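Local coordinates for Phosphoglucomutase/phosphomannomutase family protein (Burkholderia thailandensis, PDB 3UW2), which probably catalyses intramolecular phosphoryl transfer on phosphorylated hexoses, as other phosphohexose mutases do, and carries a bound zinc ion where the family uses magnesium, at residues A[47-52]-A[158-163]; A[53-58]-A[164-169]; A[195-200]-A[219-224]; A[247-252]-A[271-276]; A[285-290]-A[310-315]. All blocks are in the same frame, centred on the assembly; numbering follows the deposited sequence. Where two conformers were deposited one is given.

In the fold
The chain runs through four domains. In domain I, contact 1 brings helix 151-161 back against helix 43-59 after 105 intervening residues; contact 2 uses the next turn of helix 43-59 and the loop after helix 151-161, so the two closures cross and touch, with centres 9 Å apart. About 44 Å from both, centre to centre, contact 3 closes a short beta-alpha-beta loop in domain II. Contact 4 follows in series, laying helix 246-254 on the same four-stranded sheet. Contact 5, in domain III, pairs helices 282-296 and 311-318. Val272 of contact 4 touches Gln285 of contact 5, joining domains II and III.

Contact 1 (A[47-52]-A[158-163]); sequences RSIGRA and KRIVDA
Ile160 reaches from helix 151-161 toward helix 43-59 and sets its two branches against different atoms of one helical turn. With CG1 beside the backbone N (chi1 -59°) and CD1 carried on in an extended direction, the longer branch ends against the backbone of Ser48, where CD1 lies 3.4 Å from Ser48 O. The shorter branch meets the serine side chain, Ile160 CG2 standing 3.8 Å from Ser48 CB. One turn further on, Ala52 CB comes within 3.8 Å of Ile160 CG1. Ile49 points away, yet its CG1 borders Ile160 CD1 at 4.2 Å. A branched isoleucine suits this place because it fills the groove between Ser48 and Ala52, and those two small residues let the helices come close: the alpha carbons of Ala52 and Arg159 are 5.9 Å apart.

Arg159 lies alongside Ala52. Its CB faces Ala52 CB, and its extended chain passes the alanine carbonyl with CD 3.4 Å from Ala52 O. The guanidinium travels past Ala52 to a salt bridge with Glu56 and a hydrogen bond to Arg164 O.

The chemistry is therefore divided: aliphatic carbons pack on alkyl groups and on backbone carbonyls, while the terminal nitrogens of Arg159 find their partners beyond the interface, so the arginine contributes its methylenes to the packing and its charge to the next turn.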
# COMPACT_ATOMS: atom_id res chain seq x y z
N ARG A 47 -10.36 -22.45 2.21
CA ARG A 47 -10.77 -23.33 1.12
C ARG A 47 -12.02 -22.76 0.40
O ARG A 47 -12.01 -22.71 -0.81
CB ARG A 47 -11.05 -24.75 1.65
CG ARG A 47 -11.31 -25.80 0.57
CD ARG A 47 -11.58 -27.20 1.17
NE ARG A 47 -10.26 -27.73 1.49
CZ ARG A 47 -9.73 -27.81 2.71
NH1 ARG A 47 -10.48 -27.49 3.79
NH2 ARG A 47 -8.46 -28.25 2.84
N SER A 48 -13.06 -22.28 1.11
CA SER A 48 -14.26 -21.76 0.41
C SER A 48 -13.91 -20.51 -0.38
O SER A 48 -14.48 -20.24 -1.44
CB SER A 48 -15.40 -21.41 1.38
OG SER A 48 -15.67 -22.48 2.26
N ILE A 49 -12.94 -19.73 0.13
CA ILE A 49 -12.55 -18.51 -0.55
C ILE A 49 -11.77 -18.92 -1.81
O ILE A 49 -11.96 -18.38 -2.91
CB ILE A 49 -11.67 -17.60 0.35
CG1 ILE A 49 -12.53 -16.80 1.35
CG2 ILE A 49 -10.90 -16.59 -0.52
CD1 ILE A 49 -11.77 -16.49 2.65
N GLY A 50 -10.97 -19.94 -1.68
CA GLY A 50 -10.21 -20.40 -2.88
C GLY A 50 -11.15 -20.94 -3.97
O GLY A 50 -10.97 -20.68 -5.17
N ARG A 51 -12.13 -21.75 -3.55
CA ARG A 51 -13.13 -22.28 -4.45
C ARG A 51 -13.93 -21.13 -5.12
O ARG A 51 -14.16 -21.17 -6.28
CB ARG A 51 -14.05 -23.21 -3.64
CG ARG A 51 -15.01 -24.01 -4.47
CD ARG A 51 -14.33 -25.19 -5.11
NE ARG A 51 -15.27 -25.88 -6.00
CZ ARG A 51 -16.14 -26.81 -5.62
NH1 ARG A 51 -16.97 -27.39 -6.51
NH2 ARG A 51 -16.15 -27.18 -4.36
N ALA A 52 -14.36 -20.11 -4.37
CA ALA A 52 -15.11 -18.99 -4.92
C ALA A 52 -14.26 -18.20 -5.95
O ALA A 52 -14.72 -17.87 -7.03
CB ALA A 52 -15.57 -18.04 -3.77
N LYS A 158 -20.95 -14.10 -1.67
CA LYS A 158 -22.22 -14.61 -2.25
C LYS A 158 -22.12 -16.01 -2.93
O LYS A 158 -23.00 -16.89 -2.69
CB LYS A 158 -22.93 -13.53 -3.14
N ARG A 159 -21.06 -16.29 -3.71
CA ARG A 159 -20.83 -17.67 -4.22
C ARG A 159 -20.75 -18.69 -3.09
O ARG A 159 -21.23 -19.81 -3.25
CB ARG A 159 -19.50 -17.81 -5.00
CG ARG A 159 -19.47 -17.18 -6.41
CD ARG A 159 -18.14 -17.51 -7.09
NE ARG A 159 -18.14 -17.07 -8.51
CZ ARG A 159 -18.65 -17.78 -9.53
NH1 ARG A 159 -19.26 -18.95 -9.30
NH2 ARG A 159 -18.59 -17.30 -10.76
N ILE A 160 -20.14 -18.31 -1.96
CA ILE A 160 -19.99 -19.22 -0.81
C ILE A 160 -21.31 -19.54 -0.12
O ILE A 160 -21.65 -20.70 0.08
CB ILE A 160 -18.89 -18.75 0.18
CG1 ILE A 160 -17.52 -18.67 -0.60
CG2 ILE A 160 -18.85 -19.74 1.39
CD1 ILE A 160 -16.43 -17.84 0.08
N VAL A 161 -22.05 -18.49 0.25
CA VAL A 161 -23.43 -18.59 0.78
C VAL A 161 -24.31 -19.45 -0.13
O VAL A 161 -25.11 -20.27 0.31
CB VAL A 161 -24.05 -17.16 0.84
CG1 VAL A 161 -25.50 -17.17 1.34
CG2 VAL A 161 -23.17 -16.27 1.69
N ASP A 162 -24.16 -19.21 -1.45
CA ASP A 162 -24.95 -19.86 -2.47
C ASP A 162 -24.41 -21.20 -2.89
O ASP A 162 -25.06 -21.85 -3.70
CB ASP A 162 -24.96 -19.05 -3.74
CG ASP A 162 -25.77 -17.79 -3.63
OD1 ASP A 162 -26.50 -17.61 -2.63
OD2 ASP A 162 -25.64 -16.96 -4.55
N ALA A 163 -23.22 -21.60 -2.42
CA ALA A 163 -22.52 -22.80 -2.97
C ALA A 163 -22.51 -22.82 -4.52
O ALA A 163 -22.64 -23.86 -5.17
CB ALA A 163 -23.13 -24.10 -2.42

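Contact 2 (A[53-58]-A[164-169]); sequences FGSEVR and RFETGS
The segment 164-169 is an irregular, largely extended strip laid beside the helical segment 53-58, closest where the alpha carbons of Ser55 and Glu166 come within 4.9 Å. At that point the strip's backbone is tied to the helix: Glu166 N donates to Ser55 OG over 2.9 Å at a fairly straight 155°. Serine suits the place, being short enough for this approach, and its hydroxyl also bonds Arg51 O one turn back.

Arg58 bends at chi2 and chi3 (-111° and -37°), bringing NH1 to Thr167 O at 3.1 Å; the donor sits well above the carbonyl plane. The same NH1 also bonds Ala89 O. Glu166 OE1 lies over a guanidinium face, 4.4 Å from Arg58 NH2, an attraction of charges without a directed bond. Water 1 joins Glu56 OE1 to Arg164 NH2.

This is surface packing in the alpha/beta/alpha domain I, where the connection from helix 151-161 to strand 172-174 runs along helix 43-59.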
# COMPACT_ATOMS: atom_id res chain seq x y z
N PHE A 53 -13.04 -17.87 -5.58
CA PHE A 53 -12.16 -17.10 -6.46
C PHE A 53 -11.80 -17.94 -7.70
O PHE A 53 -11.87 -17.44 -8.83
CB PHE A 53 -10.88 -16.68 -5.69
CG PHE A 53 -9.98 -15.76 -6.48
CD1 PHE A 53 -9.05 -16.29 -7.39
CD2 PHE A 53 -10.09 -14.39 -6.37
CE1 PHE A 53 -8.19 -15.45 -8.07
CE2 PHE A 53 -9.25 -13.52 -7.10
CZ PHE A 53 -8.29 -14.05 -7.94
N GLY A 54 -11.46 -19.22 -7.52
CA GLY A 54 -11.14 -20.08 -8.68
C GLY A 54 -12.31 -20.19 -9.67
O GLY A 54 -12.11 -20.29 -10.94
N SER A 55 -13.53 -20.14 -9.12
CA SER A 55 -14.75 -20.18 -9.91
C SER A 55 -14.87 -18.90 -10.76
O SER A 55 -15.29 -18.97 -11.92
CB SER A 55 -15.99 -20.24 -9.01
OG SER A 55 -16.07 -21.45 -8.29
N GLU A 56 -14.58 -17.75 -10.16
CA GLU A 56 -14.64 -16.50 -10.91
C GLU A 56 -13.52 -16.47 -12.03
O GLU A 56 -13.76 -16.01 -13.17
CB GLU A 56 -14.59 -15.32 -9.95
CG GLU A 56 -14.80 -13.95 -10.61
CD GLU A 56 -16.12 -13.87 -11.41
OE1 GLU A 56 -17.17 -14.48 -11.03
OE2 GLU A 56 -16.10 -13.21 -12.46
N VAL A 57 -12.32 -16.96 -11.69
CA VAL A 57 -11.27 -17.09 -12.70
C VAL A 57 -11.78 -17.91 -13.90
O VAL A 57 -11.65 -17.45 -15.05
CB VAL A 57 -10.01 -17.69 -12.06
CG1 VAL A 57 -9.10 -18.33 -13.09
CG2 VAL A 57 -9.29 -16.66 -11.19
N ARG A 58 -12.40 -19.06 -13.65
CA ARG A 58 -12.88 -19.89 -14.80
C ARG A 58 -14.02 -19.20 -15.54
O ARG A 58 -14.15 -19.35 -16.72
CB ARG A 58 -13.37 -21.28 -14.39
CG ARG A 58 -12.48 -22.09 -13.51
CD ARG A 58 -11.89 -23.29 -14.21
NE ARG A 58 -12.80 -23.94 -15.17
CZ ARG A 58 -13.67 -24.92 -14.92
NH1 ARG A 58 -13.81 -25.49 -13.73
NH2 ARG A 58 -14.37 -25.40 -15.92
N ARG A 164 -22.32 -21.65 -5.10
CA ARG A 164 -22.31 -21.53 -6.57
C ARG A 164 -20.85 -21.57 -7.04
O ARG A 164 -20.16 -20.52 -7.13
CB ARG A 164 -22.97 -20.22 -6.98
CG ARG A 164 -23.21 -20.07 -8.47
CD ARG A 164 -23.97 -18.78 -8.75
NE ARG A 164 -23.15 -17.57 -8.53
CZ ARG A 164 -22.35 -17.04 -9.46
NH1 ARG A 164 -22.25 -17.61 -10.67
NH2 ARG A 164 -21.64 -15.94 -9.19
N PHE A 165 -20.40 -22.77 -7.38
CA PHE A 165 -18.99 -23.02 -7.66
C PHE A 165 -18.80 -23.79 -8.95
O PHE A 165 -19.65 -24.65 -9.30
CB PHE A 165 -18.34 -23.91 -6.58
CG PHE A 165 -18.34 -23.35 -5.18
CD1 PHE A 165 -17.82 -22.08 -4.91
CD2 PHE A 165 -18.80 -24.14 -4.10
CE1 PHE A 165 -17.83 -21.58 -3.61
CE2 PHE A 165 -18.75 -23.67 -2.79
CZ PHE A 165 -18.24 -22.39 -2.55
N GLU A 166 -17.68 -23.52 -9.63
CA GLU A 166 -17.19 -24.41 -10.65
C GLU A 166 -16.49 -25.61 -9.98
O GLU A 166 -16.15 -25.56 -8.76
CB GLU A 166 -16.25 -23.68 -11.60
CG GLU A 166 -16.88 -22.45 -12.22
CD GLU A 166 -17.96 -22.81 -13.23
OE1 GLU A 166 -17.91 -23.91 -13.85
OE2 GLU A 166 -18.91 -22.00 -13.38
N THR A 167 -16.27 -26.65 -10.79
CA THR A 167 -15.73 -27.93 -10.34
C THR A 167 -14.63 -28.39 -11.33
O THR A 167 -14.76 -28.25 -12.55
CB THR A 167 -16.85 -28.98 -10.29
OG1 THR A 167 -17.74 -28.65 -9.21
CG2 THR A 167 -16.27 -30.39 -10.05
N GLY A 168 -13.53 -28.88 -10.80
CA GLY A 168 -12.52 -29.49 -11.65
C GLY A 168 -11.45 -30.03 -10.71
O GLY A 168 -11.67 -30.22 -9.49
N SER A 169 -10.27 -30.20 -11.27
CA SER A 169 -9.19 -30.85 -10.59
C SER A 169 -7.89 -30.17 -11.06
O SER A 169 -7.15 -30.70 -11.90
CB SER A 169 -9.26 -32.33 -11.01
OG SER A 169 -8.25 -33.00 -10.33
O HOH W 1 -20.01 -14.12 -10.99
O HOH W 2 -16.31 -27.60 -15.51

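Contact 3 (A[195-200]-A[219-224]); sequences LKLVVD and CELVEL
Leu197 and Leu221 run alongside one another from the same face of the sheet, Leu221 CD2 resting 3.9 Å from Leu197 CG. The same methyl touches Val199 CG2, so one leucine spans two residues of the neighbouring strand; helix 206-216 packs on Leu221, and Leu372 of helix 364-375 on Leu197. On the other face, Val198 lies beside Val222 and Leu224, touching each with a different methyl. Its CG1, anti to the backbone N (chi1 171°), is directed to Leu224 CD1 at 3.6 Å, while CG2 leans on Val222 CB. Beta-branched valines suit such extended backbone, and helix 246-254 covers this side.

Between the two faces runs a parallel ladder. Leu197 uses both its N-H and its carbonyl: N donates to Glu220 O at 2.9 Å, and Leu197 O receives Val222 N at 2.6 Å. Val199 repeats the pattern, its N bonding Val222 O and its O accepting Leu224 N at 2.7 Å.

Toward the edge, the extended Lys196 chain lays CE against Val222 CG2 at 3.7 Å and carries its ammonium to a salt bridge with Asp256; Glu220 OE2 is a more distant opposite charge. At the far end, Asp200 sets CB against Leu224 CB, and its carboxylate bonds His235 and Gly202 N. The two parallel strands, joined through helix 206-216, make a beta-alpha-beta unit, with 221-224 at the edge of the domain II sheet.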
# COMPACT_ATOMS: atom_id res chain seq x y z
N LEU A 195 25.36 2.97 -0.34
CA LEU A 195 24.81 3.77 0.70
C LEU A 195 24.57 2.80 1.88
O LEU A 195 24.02 1.70 1.69
CB LEU A 195 23.49 4.33 0.16
CG LEU A 195 22.98 5.75 0.38
CD1 LEU A 195 22.18 6.27 -0.81
CD2 LEU A 195 22.05 5.66 1.59
N LYS A 196 24.93 3.20 3.08
CA LYS A 196 24.73 2.35 4.24
C LYS A 196 23.37 2.62 4.83
O LYS A 196 23.05 3.77 5.12
CB LYS A 196 25.83 2.58 5.29
CG LYS A 196 25.74 1.54 6.41
CD LYS A 196 27.07 1.41 7.12
CE LYS A 196 26.88 0.72 8.47
NZ LYS A 196 28.23 0.64 9.07
N LEU A 197 22.57 1.57 4.96
CA LEU A 197 21.14 1.67 5.36
C LEU A 197 20.82 0.91 6.64
O LEU A 197 21.39 -0.15 6.88
CB LEU A 197 20.22 1.00 4.33
CG LEU A 197 20.33 0.97 2.86
CD1 LEU A 197 18.93 0.60 2.39
CD2 LEU A 197 20.67 2.39 2.47
N VAL A 198 19.87 1.43 7.40
CA VAL A 198 19.23 0.68 8.47
C VAL A 198 17.98 0.10 7.83
O VAL A 198 17.21 0.86 7.20
CB VAL A 198 18.91 1.63 9.64
CG1 VAL A 198 18.04 0.91 10.69
CG2 VAL A 198 20.22 2.08 10.29
N VAL A 199 17.81 -1.22 7.86
CA VAL A 199 16.56 -1.87 7.34
C VAL A 199 15.85 -2.59 8.50
O VAL A 199 16.43 -3.47 9.13
CB VAL A 199 16.90 -2.83 6.21
CG1 VAL A 199 15.64 -3.60 5.74
CG2 VAL A 199 17.57 -2.09 5.03
N ASP A 200 14.64 -2.13 8.80
CA ASP A 200 13.75 -2.67 9.85
C ASP A 200 12.51 -3.32 9.22
O ASP A 200 11.66 -2.62 8.58
CB ASP A 200 13.29 -1.53 10.77
CG ASP A 200 12.47 -2.05 12.01
OD1 ASP A 200 11.68 -2.99 11.87
OD2 ASP A 200 12.54 -1.48 13.12
N CYS A 219 24.61 -2.17 -1.21
CA CYS A 219 24.55 -1.45 0.05
C CYS A 219 24.95 -2.32 1.23
O CYS A 219 24.63 -3.53 1.29
CB CYS A 219 23.16 -0.90 0.30
SG CYS A 219 22.74 0.31 -0.97
N GLU A 220 25.60 -1.66 2.18
CA GLU A 220 25.83 -2.23 3.52
C GLU A 220 24.63 -1.94 4.39
O GLU A 220 24.03 -0.87 4.32
CB GLU A 220 27.11 -1.65 4.17
CG GLU A 220 28.34 -2.42 3.76
CD GLU A 220 29.61 -1.82 4.36
OE1 GLU A 220 30.62 -1.70 3.61
OE2 GLU A 220 29.58 -1.45 5.58
N LEU A 221 24.25 -2.91 5.21
CA LEU A 221 22.98 -2.85 5.94
C LEU A 221 23.20 -2.95 7.42
O LEU A 221 24.10 -3.66 7.85
CB LEU A 221 22.10 -3.99 5.49
CG LEU A 221 21.79 -4.08 4.00
CD1 LEU A 221 20.78 -5.20 3.82
CD2 LEU A 221 21.28 -2.78 3.36
N VAL A 222 22.47 -2.17 8.20
CA VAL A 222 22.37 -2.44 9.60
C VAL A 222 20.94 -2.98 9.75
O VAL A 222 19.98 -2.26 9.59
CB VAL A 222 22.56 -1.22 10.52
CG1 VAL A 222 22.62 -1.77 11.92
CG2 VAL A 222 23.84 -0.46 10.22
N GLU A 223 20.81 -4.28 10.03
CA GLU A 223 19.52 -4.92 10.06
C GLU A 223 18.80 -4.86 11.43
O GLU A 223 19.40 -5.12 12.51
CB GLU A 223 19.70 -6.38 9.62
CG GLU A 223 20.30 -6.46 8.21
CD GLU A 223 20.41 -7.87 7.68
OE1 GLU A 223 19.56 -8.74 8.00
OE2 GLU A 223 21.32 -8.13 6.88
N LEU A 224 17.49 -4.61 11.38
CA LEU A 224 16.66 -4.65 12.56
C LEU A 224 15.49 -5.59 12.31
O LEU A 224 14.72 -5.36 11.39
CB LEU A 224 16.11 -3.24 12.91
CG LEU A 224 17.09 -2.27 13.56
CD1 LEU A 224 16.53 -0.84 13.40
CD2 LEU A 224 17.38 -2.64 15.00

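Contact 4 (A[247-252]-A[271-276]); sequences DVIAKL and GVVTKD
Val273 CG1 stands anti to the backbone N (chi1 -178°), which spreads its two methyls toward different residues of helix 246-254. This is helix-on-sheet packing in the alpha/beta/alpha domain II: the axes of helix segment 247-252 and strand segment 271-273 approach to 9.6 Å, at 30° to each other, and strand 270-273 is an edge strand of the sheet. Val273 CG1 meets Ile249 CG1 at 3.6 Å, with Ile249 lying across the valine, and also Leu252 CD1. Val273 CG2 faces Val248 CG1 at 3.8 Å, where the two valines point past one another. A compact branched residue suits the strand here, since its two methyls serve three helix residues spaced over little more than one turn.

Leu252 reaches beyond the valine. Its CD1 comes to 3.3 Å from Thr274 O, so the end of the leucine packs on the backbone that follows Val273 as well as on the valine side chain. Val248 and Leu252 also touch Asp200 and Val198 respectively, extending the same helix face over strand 197-200.

Polar links close the end of the contact. Water 3 donates to both Ile249 O and Lys275 O. Lys275 leaves the backbone pointing away from the helix but turns back at chi2 (68°), and its ammonium also bonds Ala257 O. That turn places Lys275 NZ 2.9 Å from Leu252 O, in the carbonyl plane.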
# COMPACT_ATOMS: atom_id res chain seq x y z
N ASP A 247 13.26 2.41 16.83
CA ASP A 247 14.48 1.60 16.70
C ASP A 247 15.32 2.03 15.53
O ASP A 247 16.56 2.07 15.65
CB ASP A 247 14.18 0.11 16.56
CG ASP A 247 13.58 -0.46 17.83
OD1 ASP A 247 14.27 -0.43 18.84
OD2 ASP A 247 12.41 -0.87 17.84
N VAL A 248 14.68 2.32 14.38
CA VAL A 248 15.42 2.78 13.20
C VAL A 248 16.07 4.17 13.56
O VAL A 248 17.23 4.42 13.18
CB VAL A 248 14.46 2.98 11.98
CG1 VAL A 248 15.03 3.98 10.97
CG2 VAL A 248 14.11 1.65 11.36
N ILE A 249 15.36 5.03 14.30
CA ILE A 249 15.86 6.39 14.60
C ILE A 249 17.09 6.25 15.52
O ILE A 249 18.12 6.91 15.32
CB ILE A 249 14.77 7.26 15.26
CG1 ILE A 249 13.76 7.79 14.23
CG2 ILE A 249 15.37 8.42 16.13
CD1 ILE A 249 12.46 8.26 14.85
N ALA A 250 16.98 5.37 16.53
CA ALA A 250 18.07 5.16 17.48
C ALA A 250 19.27 4.55 16.77
O ALA A 250 20.40 4.89 17.08
CB ALA A 250 17.61 4.29 18.66
N LYS A 251 19.05 3.63 15.84
CA LYS A 251 20.12 3.00 15.12
C LYS A 251 20.87 3.96 14.19
O LYS A 251 22.10 3.84 14.06
CB LYS A 251 19.57 1.83 14.27
CG LYS A 251 20.57 0.78 13.96
CD LYS A 251 21.28 0.22 15.22
CE LYS A 251 20.54 -0.97 15.80
NZ LYS A 251 21.16 -1.27 17.14
N LEU A 252 20.14 4.87 13.54
CA LEU A 252 20.73 5.92 12.77
C LEU A 252 21.59 6.88 13.68
O LEU A 252 22.60 7.45 13.18
CB LEU A 252 19.66 6.68 11.94
CG LEU A 252 19.09 5.92 10.69
CD1 LEU A 252 17.78 6.56 10.24
CD2 LEU A 252 20.08 5.92 9.53
N GLY A 271 8.48 2.87 4.89
CA GLY A 271 8.74 4.07 5.74
C GLY A 271 10.20 4.50 5.59
O GLY A 271 11.09 3.64 5.51
N VAL A 272 10.45 5.82 5.60
CA VAL A 272 11.77 6.41 5.30
C VAL A 272 12.06 7.41 6.39
O VAL A 272 11.25 8.31 6.66
CB VAL A 272 11.79 7.18 3.92
CG1 VAL A 272 13.14 7.90 3.70
CG2 VAL A 272 11.48 6.24 2.76
N VAL A 273 13.22 7.23 7.02
CA VAL A 273 13.71 8.08 8.12
C VAL A 273 15.10 8.64 7.74
O VAL A 273 15.98 7.91 7.28
CB VAL A 273 13.86 7.25 9.47
CG1 VAL A 273 14.32 8.12 10.64
CG2 VAL A 273 12.54 6.59 9.85
N THR A 274 15.29 9.93 7.96
CA THR A 274 16.59 10.53 7.77
C THR A 274 17.57 10.26 8.94
O THR A 274 17.19 9.77 10.00
CB THR A 274 16.50 12.07 7.57
OG1 THR A 274 16.03 12.66 8.78
CG2 THR A 274 15.53 12.39 6.40
N LYS A 275 18.83 10.60 8.70
CA LYS A 275 19.93 10.44 9.61
C LYS A 275 19.60 11.16 10.93
O LYS A 275 19.81 10.60 12.04
CB LYS A 275 21.19 11.09 8.97
CG LYS A 275 22.49 11.05 9.82
CD LYS A 275 23.03 9.61 9.96
CE LYS A 275 24.30 9.60 10.87
NZ LYS A 275 24.55 8.15 11.20
N ASP A 276 19.11 12.39 10.80
CA ASP A 276 18.68 13.17 11.94
C ASP A 276 17.26 12.85 12.46
O ASP A 276 16.69 13.65 13.23
CB ASP A 276 18.87 14.68 11.68
CG ASP A 276 18.05 15.20 10.46
OD1 ASP A 276 17.71 14.45 9.53
OD2 ASP A 276 17.78 16.41 10.44
O HOH W 3 18.15 9.49 13.89

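Contact 5 (A[285-290]-A[310-315]); sequences QLMLFA and RNLARW
The apolar packing centres on Met287, whose side chain enters between Leu312 and Trp315. Met287 CG touches Leu312 CD2 at 3.6 Å, and beside it Leu286 CD2 meets Leu312 CD1, the two leucines being set crosswise. A flexible, unbranched methionine fits this space between nearly parallel helix segments, inclined by 10° with axes 10.3 Å apart.

In the aromatic contacts, Met287 CB lies over one face of the indole. Trp315 CG is anti to the backbone N (chi1 177°), and the ring extends under the methionine. Met287 CB makes a CH-pi contact, 3.6 Å from the centroid of the five-membered ring and nearly on its normal. The sulfur, SD, sits obliquely at 4.3 Å from that centroid, a Met-aromatic contact, and also borders Asn311 CB. Lys319 adds a cation-pi interaction to the tryptophan.

One polar link spans the helices: Trp315 NE1 donates to Met287 O at 2.8 Å, but at a bent 129°, which makes it weak.

Pro389 packs on both Met287 and Trp315. A single methionine thus offers the indole its CB, its sulfur and its carbonyl; dispersion and CH-pi contacts probably carry most of the contact between helices 282-296 and 311-318, with the weak N-H to carbonyl bond adding little direction.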
# COMPACT_ATOMS: atom_id res chain seq x y z
N GLN A 285 7.95 11.93 -0.37
CA GLN A 285 8.60 10.93 -1.22
C GLN A 285 8.14 11.01 -2.70
O GLN A 285 8.95 10.87 -3.61
CB GLN A 285 8.33 9.53 -0.70
CG GLN A 285 8.94 9.22 0.70
CD GLN A 285 8.61 7.76 1.09
OE1 GLN A 285 8.78 6.81 0.27
NE2 GLN A 285 8.05 7.58 2.28
N LEU A 286 6.84 11.06 -2.91
CA LEU A 286 6.27 11.13 -4.26
C LEU A 286 6.75 12.37 -5.02
O LEU A 286 6.96 12.28 -6.23
CB LEU A 286 4.72 11.10 -4.22
CG LEU A 286 4.04 10.91 -5.58
CD1 LEU A 286 4.36 9.51 -6.09
CD2 LEU A 286 2.54 11.07 -5.43
N MET A 287 6.92 13.51 -4.33
CA MET A 287 7.53 14.68 -5.02
C MET A 287 8.90 14.32 -5.63
O MET A 287 9.22 14.68 -6.76
CB MET A 287 7.57 15.91 -4.11
CG MET A 287 6.15 16.46 -3.91
SD MET A 287 5.89 18.02 -3.03
CE MET A 287 6.06 17.57 -1.30
N LEU A 288 9.70 13.55 -4.88
CA LEU A 288 11.06 13.32 -5.30
C LEU A 288 11.05 12.34 -6.49
O LEU A 288 11.82 12.46 -7.48
CB LEU A 288 11.87 12.75 -4.08
CG LEU A 288 13.37 12.50 -4.24
CD1 LEU A 288 14.16 13.83 -4.16
CD2 LEU A 288 13.92 11.49 -3.19
N PHE A 289 10.17 11.35 -6.38
CA PHE A 289 10.02 10.41 -7.50
C PHE A 289 9.44 11.09 -8.78
O PHE A 289 9.85 10.82 -9.89
CB PHE A 289 9.07 9.28 -7.03
CG PHE A 289 9.69 8.38 -6.00
CD1 PHE A 289 10.96 7.79 -6.26
CD2 PHE A 289 8.98 8.01 -4.85
CE1 PHE A 289 11.56 6.95 -5.32
CE2 PHE A 289 9.58 7.15 -3.90
CZ PHE A 289 10.87 6.63 -4.16
N ALA A 290 8.43 11.93 -8.59
CA ALA A 290 7.76 12.60 -9.70
C ALA A 290 8.80 13.45 -10.42
O ALA A 290 8.78 13.55 -11.64
CB ALA A 290 6.65 13.54 -9.15
N ARG A 310 -1.00 19.86 -0.07
CA ARG A 310 -1.31 20.94 -1.04
C ARG A 310 -0.07 21.14 -1.97
O ARG A 310 -0.21 21.47 -3.15
CB ARG A 310 -1.74 22.23 -0.27
CG ARG A 310 -2.55 23.24 -1.13
CD ARG A 310 -3.19 24.45 -0.41
NE ARG A 310 -2.40 25.69 -0.51
CZ ARG A 310 -1.17 25.85 -0.02
NH1 ARG A 310 -0.53 27.02 -0.14
NH2 ARG A 310 -0.55 24.84 0.60
N ASN A 311 1.13 20.88 -1.47
CA ASN A 311 2.37 21.17 -2.25
C ASN A 311 2.58 20.32 -3.49
O ASN A 311 3.32 20.69 -4.38
CB ASN A 311 3.62 21.04 -1.36
CG ASN A 311 3.68 22.12 -0.30
OD1 ASN A 311 3.28 23.26 -0.54
ND2 ASN A 311 4.21 21.76 0.87
N LEU A 312 1.94 19.17 -3.56
CA LEU A 312 2.14 18.32 -4.72
C LEU A 312 1.68 18.89 -6.08
O LEU A 312 2.39 18.76 -7.08
CB LEU A 312 1.49 16.92 -4.46
CG LEU A 312 2.44 15.80 -4.07
CD1 LEU A 312 1.72 14.62 -3.37
CD2 LEU A 312 3.11 15.30 -5.35
N ALA A 313 0.50 19.48 -6.12
CA ALA A 313 -0.03 20.03 -7.38
C ALA A 313 1.01 20.97 -8.03
O ALA A 313 1.34 20.80 -9.22
CB ALA A 313 -1.34 20.78 -7.14
N ARG A 314 1.47 21.97 -7.26
CA ARG A 314 2.39 22.98 -7.75
C ARG A 314 3.75 22.34 -8.14
O ARG A 314 4.31 22.60 -9.22
CB ARG A 314 2.60 24.05 -6.68
CG ARG A 314 3.59 25.13 -7.13
CD ARG A 314 3.97 26.11 -6.02
NE ARG A 314 2.96 27.16 -6.01
CZ ARG A 314 2.84 28.11 -6.94
NH1 ARG A 314 3.70 28.19 -7.95
NH2 ARG A 314 1.86 29.01 -6.86
N TRP A 315 4.24 21.47 -7.27
CA TRP A 315 5.47 20.76 -7.54
C TRP A 315 5.40 20.02 -8.86
O TRP A 315 6.31 20.15 -9.73
CB TRP A 315 5.73 19.82 -6.39
CG TRP A 315 6.95 18.98 -6.59
CD1 TRP A 315 7.02 17.76 -7.22
CD2 TRP A 315 8.34 19.30 -6.18
NE1 TRP A 315 8.31 17.31 -7.23
CE2 TRP A 315 9.14 18.16 -6.60
CE3 TRP A 315 8.95 20.35 -5.50
CZ2 TRP A 315 10.51 18.10 -6.37
CZ3 TRP A 315 10.35 20.27 -5.24
CH2 TRP A 315 11.11 19.18 -5.69